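Local coordinates for syndapin (Drosophila melanogaster, PDB 3I2W), which probably takes part in endocytosis and regulates internalisation of plasma-membrane proteins, using the dimeric, lipid-binding F-BAR domain described here, at residues K22-L27 with S96-W101; D36-Y41 with M84-N89; D121-A126 with E216-F221; R152-Q157 with Q180-Q185. One frame throughout, in Å; residues are numbered along the deposited sequence.

Contact 1 (K22-L27 with S96-W101); sequences KLCNDL and SQIKTW
Ile98 carries this contact, one of its two arms going to Cys24 and the other to Leu27. With CG2 anti to the backbone N of Ile98, the short branch lies against Cys24 of helix 11-58, 4.1 Å from Cys24 CB. The longer arm goes elsewhere: its end, Ile98 CD1, lies 3.6 Å from Leu27 CD2 and also meets Leu27 CG, the two side chains crossing at about a right angle. A branched isoleucine suits the place because one residue can fill two neighbouring sites. Were Ile98 cut back to an alanine, Leu27 CD2 and Cys24 CB would probably lose the methyls that meet them, opening a gap between the helices.

The second kind of interaction is sulfur-aromatic. Cys24 SG stands 4.0 Å from Trp101 CE3 and about as near to CZ3, approaching obliquely, with SG 5.0 Å from the centroid of the six-membered ring of Trp101. Cysteine is small enough to fit beside so wide a ring, and its polarisable sulfur can interact with it favourably by dispersion. Trp101 is also stacked with Phe228 of helix 169-240, which supplies Ile232 to Ile98 and Phe229 to Leu27. Trp69 of the second subunit packs on Leu27.

The axes of segments 22-27 and 96-101 approach to 9.9 Å, their directions 164° apart. Such a nearly antiparallel pair, joined mainly by buried side chains and covered by a third helix and a second subunit, is typical of the helical bundle at the centre of an F-BAR dimer.

Contact 2 (D36-Y41 with M84-N89); sequences DIEKGY and MKIKDN
Lys39 and Lys87 lie side by side and point the same way, although they come from helices whose axes in segments 36-41 and 84-89 run at 157° to each other. Their stems meet first, Lys39 CB near Lys87 CG, and the ammonium groups end 3.4 Å apart, Lys39 NZ to Lys87 NZ. Both are donors and are not bonded to each other. Asp88 gives Lys87 a partner of opposite charge, in a salt bridge whose hydrogen bond is weak, Lys87 NZ to Asp88 OD1 3.3 Å. Lysine suits this margin because its long aliphatic stem can pack while its charge stays near solvent.

Selenomethionine Met84 crosses the Lys39 stem at a slant. Bends at chi2 and chi3 fold it back toward helix 11-58, placing Met84 SE 4.0 Å from Lys39 CG and CE beside Lys39 NZ. The flexible, unbranched chain can follow such a bent course, selenium standing in the place of the methionine sulfur.

On the more buried side, Glu38 meets Ile86 obliquely, Glu38 OE1 lying 4.1 Å from Ile86 CD1. The carboxylate has its polar partners elsewhere: a salt bridge with Arg34 and a hydrogen bond with the Tyr41 hydroxyl of the second subunit, both at Glu38 OE2.

The pair, 36-41 on helix 11-58 and 84-89 on helix 63-105, has two further neighbours: Leu240 of helix 169-240 packs on Ile86, and helix 11-58 of the second subunit brings its Tyr41 to stack on Tyr41 here.

Contact 3 (D121-A126 with E216-F221); sequences DLFKKA and EKCQTF
Lys217 reaches across to Leu122 with the outer methylenes of its side chain, while Cys218, next along the helix, meets the ring of Phe123. Followed outward, the lysine leaves the backbone with CB pointing toward helix 114-159. CG stands anti to the carbonyl carbon (chi1 -88°), and the next two torsions are extended, carrying Lys217 CD to within 3.8 Å of Leu122 CD2. Lys217 CE keeps touch with the same methyl, Leu122 CD2, at 4.1 Å. A bend at chi4, 63°, then turns NZ aside, so the apolar methylenes do the packing and the ammonium group does not press on the leucine. The two side chains cross at about a right angle, a long stem against a branched end.

Phe123 comes nearest with CE2, 4.2 Å from Cys218 SG, the sulfur standing oblique to the ring, with SG 5.4 Å from the centroid of the Phe123 ring. This is a loose cysteine sulfur-aromatic contact, and the short cysteine accommodates the ring. Phe123 has larger company outside: Tyr10 stacks on it, and Met211 and Val214 pack against it.

With the nearest CA atoms, those of Leu122 and Lys217, 10.2 Å apart, the helices are joined by side chains alone, a sparse, partly buried contact between helices 114-159 and 169-240 of the elongated, all-helical F-BAR fold.

Contact 4 (R152-Q157 with Q180-Q185); sequences RSATNQ and QKTKDQ
Ala154 and Thr182 form the closer half of a contact between helices 114-159 and 169-240, the helical hairpin that forms an outlying arm of the F-BAR domain. Their CA atoms are 7.7 Å apart, an approach that suits residues as small as these. Ala154 CB, buried, faces Thr182 OG1 at 4.0 Å, a distance of packing. The hydroxyl is satisfied within its own helix, by hydrogen bonds with the carbonyls of Val179 and Arg178, and can therefore lie against a methyl without losing its polar partners. Threonine fits because its hydroxyl can bond back to its own helix while its outline stays compact.

In the looser half the backbones stand farther apart, 9.0 Å between the CA atoms of Thr155 and Gln180, and Thr155 and Lys183 are both partly exposed. Thr155 CG2 touches the end of Lys183, with NZ 3.6 Å away, and the two side chains cross at about a right angle. Lys183, bent at chi3, also packs on Glu151, whose carbonyl oxygen hydrogen-bonds with Thr155 OG1. With the hydroxyl bonded back to its own helix, CG2 is the branch that meets the lysine.

Within segment 152-157, Gln157 folds back: NE2 donates to Ser153 O at 3.1 Å, the oxygen lying in the amide plane of Gln157 while the nitrogen stands above the carbonyl plane.

The four contacts sample one long helical domain. Contacts 1 and 2 join helices 11-58 and 63-105, their centres about 19 Å apart, and both touch the second subunit. Contacts 3 and 4 join helices 114-159 and 169-240, about 48 Å between centres, contact 4 far out at about 60 Å from the chain's centre; the centres of contacts 2 and 4 are about 83 Å apart, on opposite sides of it. The two groups meet where Trp101 CH2 of contact 1 packs 4.3 Å from Phe221 CZ of contact 3. The sodium ion is bound around the turn joining helices 11-58 and 63-105, by Ile56, Glu57, Gly59, Glu61 and Glu66; Glu61 of the second subunit packs on Leu23 of contact 1.

Contact 1 (K22-L27 with S96-W101)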
# COMPACT_ATOMS: atom_id res chain seq x y z
N LYS B 22 -12.19 22.16 7.02
CA LYS B 22 -10.96 21.39 7.36
C LYS B 22 -11.07 19.89 7.15
O LYS B 22 -10.16 19.26 6.57
CB LYS B 22 -10.63 21.59 8.82
CG LYS B 22 -9.64 22.66 9.03
CD LYS B 22 -9.90 23.47 10.31
CE LYS B 22 -9.16 22.97 11.51
NZ LYS B 22 -8.99 24.19 12.27
N LEU B 23 -12.16 19.30 7.64
CA LEU B 23 -12.41 17.89 7.36
C LEU B 23 -12.57 17.60 5.87
O LEU B 23 -12.14 16.58 5.40
CB LEU B 23 -13.58 17.35 8.16
CG LEU B 23 -13.51 17.43 9.69
CD1 LEU B 23 -14.88 17.11 10.23
CD2 LEU B 23 -12.48 16.54 10.36
N CYS B 24 -13.13 18.47 5.07
CA CYS B 24 -12.96 18.22 3.65
C CYS B 24 -11.51 18.14 3.24
O CYS B 24 -11.13 17.21 2.59
CB CYS B 24 -13.66 19.25 2.78
SG CYS B 24 -15.44 19.20 3.00
N ASN B 25 -10.68 19.10 3.58
CA ASN B 25 -9.28 18.95 3.29
C ASN B 25 -8.63 17.65 3.79
O ASN B 25 -7.88 17.02 3.08
CB ASN B 25 -8.50 20.11 3.85
CG ASN B 25 -8.68 21.34 3.05
OD1 ASN B 25 -9.01 21.31 1.87
ND2 ASN B 25 -8.49 22.47 3.69
N ASP B 26 -8.95 17.25 5.00
CA ASP B 26 -8.33 16.10 5.61
C ASP B 26 -8.70 14.85 4.84
O ASP B 26 -7.84 14.01 4.55
CB ASP B 26 -8.79 15.92 7.07
CG ASP B 26 -8.13 16.91 8.07
OD1 ASP B 26 -7.26 17.72 7.72
OD2 ASP B 26 -8.55 16.90 9.25
N LEU B 27 -9.98 14.71 4.52
CA LEU B 27 -10.43 13.53 3.83
C LEU B 27 -9.80 13.45 2.42
O LEU B 27 -9.40 12.37 1.96
CB LEU B 27 -11.92 13.58 3.74
CG LEU B 27 -12.63 12.35 3.23
CD1 LEU B 27 -12.38 11.07 4.01
CD2 LEU B 27 -14.08 12.74 3.32
N SER B 96 -12.46 14.25 -6.39
CA SER B 96 -13.10 15.34 -7.14
C SER B 96 -14.49 15.66 -6.60
O SER B 96 -14.92 16.83 -6.60
CB SER B 96 -13.32 14.90 -8.57
OG SER B 96 -14.13 13.72 -8.51
N GLN B 97 -15.21 14.63 -6.17
CA GLN B 97 -16.52 14.87 -5.63
C GLN B 97 -16.37 15.76 -4.42
O GLN B 97 -17.04 16.73 -4.31
CB GLN B 97 -17.13 13.59 -5.18
CG GLN B 97 -17.98 12.90 -6.16
CD GLN B 97 -18.70 11.75 -5.48
OE1 GLN B 97 -19.86 11.90 -5.13
NE2 GLN B 97 -18.01 10.63 -5.22
N ILE B 98 -15.50 15.40 -3.51
CA ILE B 98 -15.24 16.17 -2.34
C ILE B 98 -14.72 17.52 -2.71
O ILE B 98 -15.18 18.53 -2.19
CB ILE B 98 -14.26 15.48 -1.41
CG1 ILE B 98 -14.83 14.11 -1.05
CG2 ILE B 98 -14.07 16.31 -0.11
CD1 ILE B 98 -13.86 13.25 -0.26
N LYS B 99 -13.77 17.57 -3.60
CA LYS B 99 -13.27 18.85 -4.03
C LYS B 99 -14.46 19.81 -4.42
O LYS B 99 -14.43 21.02 -4.17
CB LYS B 99 -12.25 18.66 -5.13
CG LYS B 99 -11.81 20.01 -5.69
CD LYS B 99 -10.40 20.07 -6.09
CE LYS B 99 -10.30 20.74 -7.44
NZ LYS B 99 -8.87 21.16 -7.80
N THR B 100 -15.50 19.22 -5.02
CA THR B 100 -16.60 19.94 -5.59
C THR B 100 -17.51 20.44 -4.51
O THR B 100 -17.88 21.65 -4.50
CB THR B 100 -17.37 19.10 -6.63
OG1 THR B 100 -16.86 19.39 -7.94
CG2 THR B 100 -18.82 19.50 -6.67
N TRP B 101 -17.92 19.55 -3.63
CA TRP B 101 -18.81 19.90 -2.56
C TRP B 101 -18.19 21.02 -1.73
O TRP B 101 -18.85 21.99 -1.39
CB TRP B 101 -18.97 18.66 -1.75
CG TRP B 101 -20.07 18.64 -0.80
CD1 TRP B 101 -21.29 18.07 -1.00
CD2 TRP B 101 -20.04 19.06 0.56
NE1 TRP B 101 -22.05 18.15 0.14
CE2 TRP B 101 -21.31 18.75 1.12
CE3 TRP B 101 -19.07 19.67 1.37
CZ2 TRP B 101 -21.66 19.08 2.43
CZ3 TRP B 101 -19.42 19.98 2.71
CH2 TRP B 101 -20.71 19.69 3.21

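Contact 2 (D36-Y41 with M84-N89)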
# COMPACT_ATOMS: atom_id res chain seq x y z
N ASP B 36 -1.50 7.09 -3.27
CA ASP B 36 -0.10 7.12 -3.64
C ASP B 36 0.47 5.77 -3.27
O ASP B 36 1.27 5.20 -3.99
CB ASP B 36 0.67 8.18 -2.88
CG ASP B 36 0.22 9.57 -3.18
OD1 ASP B 36 -0.39 9.80 -4.23
OD2 ASP B 36 0.50 10.47 -2.34
N ILE B 37 0.05 5.26 -2.14
CA ILE B 37 0.43 3.93 -1.77
C ILE B 37 0.04 2.91 -2.85
O ILE B 37 0.83 2.01 -3.14
CB ILE B 37 -0.08 3.58 -0.39
CG1 ILE B 37 0.85 4.23 0.61
CG2 ILE B 37 -0.10 2.09 -0.16
CD1 ILE B 37 0.21 4.52 1.93
N GLU B 38 -1.12 3.06 -3.47
CA GLU B 38 -1.50 2.06 -4.45
C GLU B 38 -0.69 2.28 -5.72
O GLU B 38 -0.20 1.32 -6.28
CB GLU B 38 -3.00 2.00 -4.70
CG GLU B 38 -3.83 2.06 -3.41
CD GLU B 38 -3.98 0.71 -2.77
OE1 GLU B 38 -4.27 -0.21 -3.50
OE2 GLU B 38 -3.82 0.56 -1.55
N LYS B 39 -0.53 3.54 -6.14
CA LYS B 39 0.38 3.90 -7.25
C LYS B 39 1.72 3.29 -6.99
O LYS B 39 2.28 2.71 -7.86
CB LYS B 39 0.58 5.43 -7.32
CG LYS B 39 1.00 6.00 -8.66
CD LYS B 39 1.57 7.46 -8.55
CE LYS B 39 1.87 8.05 -9.97
NZ LYS B 39 0.70 7.86 -10.97
N GLY B 40 2.22 3.39 -5.76
CA GLY B 40 3.58 2.99 -5.44
C GLY B 40 3.78 1.48 -5.53
O GLY B 40 4.87 1.04 -5.84
N TYR B 41 2.74 0.70 -5.24
CA TYR B 41 2.86 -0.71 -5.19
C TYR B 41 2.94 -1.12 -6.64
O TYR B 41 3.83 -1.87 -7.04
CB TYR B 41 1.63 -1.32 -4.48
CG TYR B 41 1.40 -2.85 -4.51
CD1 TYR B 41 2.43 -3.77 -4.33
CD2 TYR B 41 0.13 -3.36 -4.69
CE1 TYR B 41 2.20 -5.16 -4.36
CE2 TYR B 41 -0.13 -4.75 -4.70
CZ TYR B 41 0.92 -5.64 -4.56
OH TYR B 41 0.66 -6.99 -4.52
N MSE B 84 -3.64 0.54 -10.16
CA MSE B 84 -3.65 1.85 -10.80
C MSE B 84 -5.04 2.39 -10.94
O MSE B 84 -5.25 3.58 -10.90
CB MSE B 84 -3.06 1.80 -12.19
CG MSE B 84 -1.53 1.95 -12.23
SE MSE B 84 -0.72 3.47 -11.21
CE MSE B 84 -0.27 4.68 -12.70
N LYS B 85 -5.99 1.48 -11.11
CA LYS B 85 -7.36 1.81 -11.33
C LYS B 85 -7.93 2.19 -9.99
O LYS B 85 -8.84 3.00 -9.93
CB LYS B 85 -8.09 0.60 -11.88
CG LYS B 85 -8.98 0.92 -13.06
CD LYS B 85 -10.31 0.09 -13.08
CE LYS B 85 -11.42 0.78 -12.22
NZ LYS B 85 -12.78 0.13 -12.25
N ILE B 86 -7.45 1.62 -8.90
CA ILE B 86 -7.90 2.07 -7.61
C ILE B 86 -7.32 3.46 -7.37
O ILE B 86 -8.01 4.38 -6.95
CB ILE B 86 -7.46 1.15 -6.51
CG1 ILE B 86 -8.00 -0.24 -6.75
CG2 ILE B 86 -7.98 1.62 -5.19
CD1 ILE B 86 -7.59 -1.17 -5.68
N LYS B 87 -6.06 3.65 -7.67
CA LYS B 87 -5.50 5.00 -7.61
C LYS B 87 -6.34 6.00 -8.42
O LYS B 87 -6.56 7.13 -8.01
CB LYS B 87 -4.08 4.96 -8.13
CG LYS B 87 -3.44 6.28 -8.10
CD LYS B 87 -3.20 6.79 -9.48
CE LYS B 87 -3.02 8.29 -9.43
NZ LYS B 87 -2.61 8.71 -10.80
N ASP B 88 -6.81 5.56 -9.57
CA ASP B 88 -7.46 6.47 -10.46
C ASP B 88 -8.88 6.65 -10.02
O ASP B 88 -9.39 7.80 -9.98
CB ASP B 88 -7.37 5.99 -11.91
CG ASP B 88 -6.04 6.44 -12.61
OD1 ASP B 88 -5.19 7.19 -12.07
OD2 ASP B 88 -5.83 5.99 -13.75
N ASN B 89 -9.53 5.56 -9.64
CA ASN B 89 -10.83 5.74 -9.01
C ASN B 89 -10.87 6.63 -7.79
O ASN B 89 -11.80 7.41 -7.67
CB ASN B 89 -11.53 4.43 -8.69
CG ASN B 89 -11.99 3.75 -9.92
OD1 ASN B 89 -12.09 4.36 -10.99
ND2 ASN B 89 -12.22 2.47 -9.82

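Contact 3 (D121-A126 with E216-F221)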
# COMPACT_ATOMS: atom_id res chain seq x y z
N ASP B 121 -22.74 36.28 12.98
CA ASP B 121 -23.58 37.46 12.89
C ASP B 121 -25.04 37.16 13.24
O ASP B 121 -25.66 37.91 13.96
CB ASP B 121 -23.46 38.10 11.49
CG ASP B 121 -22.09 38.78 11.28
OD1 ASP B 121 -21.21 38.73 12.17
OD2 ASP B 121 -21.82 39.35 10.21
N LEU B 122 -25.58 36.06 12.80
CA LEU B 122 -26.96 35.84 13.05
C LEU B 122 -27.14 35.53 14.51
O LEU B 122 -28.12 35.95 15.09
CB LEU B 122 -27.45 34.72 12.18
CG LEU B 122 -28.94 34.59 12.11
CD1 LEU B 122 -29.47 35.77 11.37
CD2 LEU B 122 -29.28 33.32 11.38
N PHE B 123 -26.21 34.80 15.13
CA PHE B 123 -26.30 34.51 16.55
C PHE B 123 -26.12 35.79 17.34
O PHE B 123 -26.74 36.01 18.38
CB PHE B 123 -25.18 33.61 16.99
CG PHE B 123 -25.50 32.16 16.97
CD1 PHE B 123 -26.49 31.63 17.80
CD2 PHE B 123 -24.79 31.30 16.16
CE1 PHE B 123 -26.76 30.28 17.80
CE2 PHE B 123 -25.06 29.95 16.18
CZ PHE B 123 -26.04 29.44 17.01
N LYS B 124 -25.23 36.64 16.87
CA LYS B 124 -24.86 37.77 17.63
C LYS B 124 -26.09 38.62 17.68
O LYS B 124 -26.39 39.17 18.70
CB LYS B 124 -23.69 38.48 16.96
CG LYS B 124 -23.02 39.51 17.80
CD LYS B 124 -22.22 40.44 16.94
CE LYS B 124 -21.70 41.61 17.77
NZ LYS B 124 -20.79 41.11 18.86
N LYS B 125 -26.84 38.69 16.58
CA LYS B 125 -28.05 39.50 16.51
C LYS B 125 -29.10 38.88 17.42
O LYS B 125 -29.62 39.48 18.32
CB LYS B 125 -28.52 39.47 15.10
CG LYS B 125 -28.94 40.84 14.58
CD LYS B 125 -29.91 40.70 13.41
CE LYS B 125 -31.02 39.76 13.81
NZ LYS B 125 -32.17 40.07 12.98
N ALA B 126 -29.39 37.63 17.19
CA ALA B 126 -30.18 36.88 18.11
C ALA B 126 -29.84 37.06 19.59
O ALA B 126 -30.70 36.86 20.40
CB ALA B 126 -30.07 35.44 17.74
N GLU B 216 -30.49 25.67 14.75
CA GLU B 216 -30.97 24.57 13.98
C GLU B 216 -30.59 24.77 12.52
O GLU B 216 -30.40 23.77 11.79
CB GLU B 216 -32.46 24.31 14.22
CG GLU B 216 -32.73 23.43 15.47
CD GLU B 216 -32.07 22.02 15.41
OE1 GLU B 216 -32.00 21.45 14.29
OE2 GLU B 216 -31.64 21.47 16.49
N LYS B 217 -30.42 26.02 12.10
CA LYS B 217 -29.86 26.30 10.80
C LYS B 217 -28.50 25.59 10.67
O LYS B 217 -28.13 25.08 9.57
CB LYS B 217 -29.67 27.79 10.60
CG LYS B 217 -30.87 28.54 10.02
CD LYS B 217 -30.81 30.08 10.26
CE LYS B 217 -32.00 30.91 9.59
NZ LYS B 217 -33.28 30.45 10.25
N CYS B 218 -27.77 25.57 11.79
CA CYS B 218 -26.46 25.06 11.83
C CYS B 218 -26.52 23.57 11.83
O CYS B 218 -25.87 22.95 11.02
CB CYS B 218 -25.75 25.57 13.06
SG CYS B 218 -25.34 27.33 12.86
N GLN B 219 -27.28 23.00 12.73
CA GLN B 219 -27.53 21.58 12.70
C GLN B 219 -27.93 21.11 11.29
O GLN B 219 -27.49 20.10 10.83
CB GLN B 219 -28.59 21.18 13.72
CG GLN B 219 -28.22 21.54 15.11
CD GLN B 219 -27.31 20.56 15.76
OE1 GLN B 219 -27.75 19.68 16.51
NE2 GLN B 219 -26.01 20.68 15.49
N THR B 220 -28.75 21.85 10.58
CA THR B 220 -29.15 21.36 9.27
C THR B 220 -27.99 21.29 8.30
O THR B 220 -27.83 20.34 7.59
CB THR B 220 -30.31 22.20 8.73
OG1 THR B 220 -31.40 22.00 9.60
CG2 THR B 220 -30.76 21.76 7.42
N PHE B 221 -27.16 22.31 8.26
CA PHE B 221 -25.98 22.23 7.45
C PHE B 221 -25.10 21.10 7.87
O PHE B 221 -24.67 20.34 7.05
CB PHE B 221 -25.16 23.46 7.53
CG PHE B 221 -24.03 23.46 6.58
CD1 PHE B 221 -24.27 23.38 5.23
CD2 PHE B 221 -22.74 23.54 7.03
CE1 PHE B 221 -23.23 23.38 4.33
CE2 PHE B 221 -21.71 23.55 6.16
CZ PHE B 221 -21.94 23.46 4.81

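Contact 4 (R152-Q157 with Q180-Q185)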
# COMPACT_ATOMS: atom_id res chain seq x y z
N ARG B 152 -22.53 49.65 55.29
CA ARG B 152 -22.09 48.90 56.48
C ARG B 152 -20.88 49.56 57.13
O ARG B 152 -20.62 49.37 58.32
CB ARG B 152 -21.82 47.44 56.13
CG ARG B 152 -23.10 46.63 55.79
CD ARG B 152 -22.80 45.16 55.42
NE ARG B 152 -22.24 44.37 56.54
CZ ARG B 152 -21.57 43.21 56.44
NH1 ARG B 152 -21.33 42.64 55.26
NH2 ARG B 152 -21.12 42.62 57.54
N SER B 153 -20.14 50.33 56.35
CA SER B 153 -18.93 50.99 56.81
C SER B 153 -19.25 52.44 57.14
O SER B 153 -18.40 53.17 57.64
CB SER B 153 -17.88 50.97 55.70
OG SER B 153 -18.27 51.86 54.68
N ALA B 154 -20.48 52.84 56.83
CA ALA B 154 -20.93 54.18 57.11
C ALA B 154 -21.60 54.15 58.45
O ALA B 154 -21.48 55.09 59.24
CB ALA B 154 -21.89 54.67 56.03
N THR B 155 -22.30 53.05 58.72
CA THR B 155 -22.95 52.85 60.01
C THR B 155 -21.90 52.54 61.04
O THR B 155 -22.15 52.62 62.22
CB THR B 155 -24.03 51.75 59.99
OG1 THR B 155 -23.58 50.67 59.18
CG2 THR B 155 -25.35 52.25 59.40
N ASN B 156 -20.70 52.19 60.58
CA ASN B 156 -19.54 52.07 61.43
C ASN B 156 -18.96 53.38 61.92
O ASN B 156 -18.63 53.51 63.11
CB ASN B 156 -18.45 51.32 60.71
CG ASN B 156 -18.39 49.89 61.12
OD1 ASN B 156 -18.99 49.51 62.14
ND2 ASN B 156 -17.66 49.07 60.36
N GLN B 157 -18.80 54.33 61.00
CA GLN B 157 -18.17 55.58 61.36
C GLN B 157 -19.07 56.39 62.25
O GLN B 157 -18.58 57.08 63.12
CB GLN B 157 -17.80 56.39 60.16
CG GLN B 157 -17.11 55.64 59.09
CD GLN B 157 -17.03 56.51 57.85
OE1 GLN B 157 -16.70 57.69 57.96
NE2 GLN B 157 -17.36 55.95 56.68
N GLN B 180 -28.10 57.57 56.56
CA GLN B 180 -29.45 57.61 56.03
C GLN B 180 -29.49 57.66 54.47
O GLN B 180 -30.44 57.18 53.86
CB GLN B 180 -30.16 58.82 56.67
CG GLN B 180 -31.63 59.03 56.27
CD GLN B 180 -32.55 57.91 56.76
OE1 GLN B 180 -32.11 56.94 57.41
NE2 GLN B 180 -33.86 58.04 56.46
N LYS B 181 -28.46 58.26 53.86
CA LYS B 181 -28.38 58.48 52.41
C LYS B 181 -27.87 57.20 51.77
O LYS B 181 -28.15 56.91 50.62
CB LYS B 181 -27.37 59.60 52.07
CG LYS B 181 -27.76 60.61 50.93
CD LYS B 181 -28.40 60.01 49.61
CE LYS B 181 -27.37 59.44 48.58
NZ LYS B 181 -26.44 60.47 47.98
N THR B 182 -27.07 56.46 52.52
CA THR B 182 -26.54 55.26 51.98
C THR B 182 -27.53 54.15 52.20
O THR B 182 -27.46 53.14 51.51
CB THR B 182 -25.19 54.89 52.58
OG1 THR B 182 -25.34 54.71 53.99
CG2 THR B 182 -24.10 55.93 52.25
N LYS B 183 -28.46 54.28 53.13
CA LYS B 183 -29.47 53.25 53.18
C LYS B 183 -30.67 53.54 52.28
O LYS B 183 -31.46 52.65 52.01
CB LYS B 183 -29.85 52.86 54.59
CG LYS B 183 -30.26 53.97 55.49
CD LYS B 183 -30.27 53.47 56.96
CE LYS B 183 -29.01 52.69 57.29
NZ LYS B 183 -28.89 52.41 58.75
N ASP B 184 -30.79 54.77 51.81
CA ASP B 184 -31.58 55.04 50.62
C ASP B 184 -30.98 54.25 49.47
O ASP B 184 -31.71 53.71 48.66
CB ASP B 184 -31.51 56.50 50.19
CG ASP B 184 -32.11 57.44 51.19
OD1 ASP B 184 -33.05 57.03 51.92
OD2 ASP B 184 -31.66 58.62 51.23
N GLN B 185 -29.64 54.23 49.41
CA GLN B 185 -28.89 53.55 48.36
C GLN B 185 -29.13 52.04 48.35
O GLN B 185 -29.54 51.50 47.34
CB GLN B 185 -27.40 53.90 48.42
CG GLN B 185 -27.03 55.18 47.73
CD GLN B 185 -27.82 55.38 46.46
OE1 GLN B 185 -28.99 55.77 46.50
NE2 GLN B 185 -27.19 55.10 45.32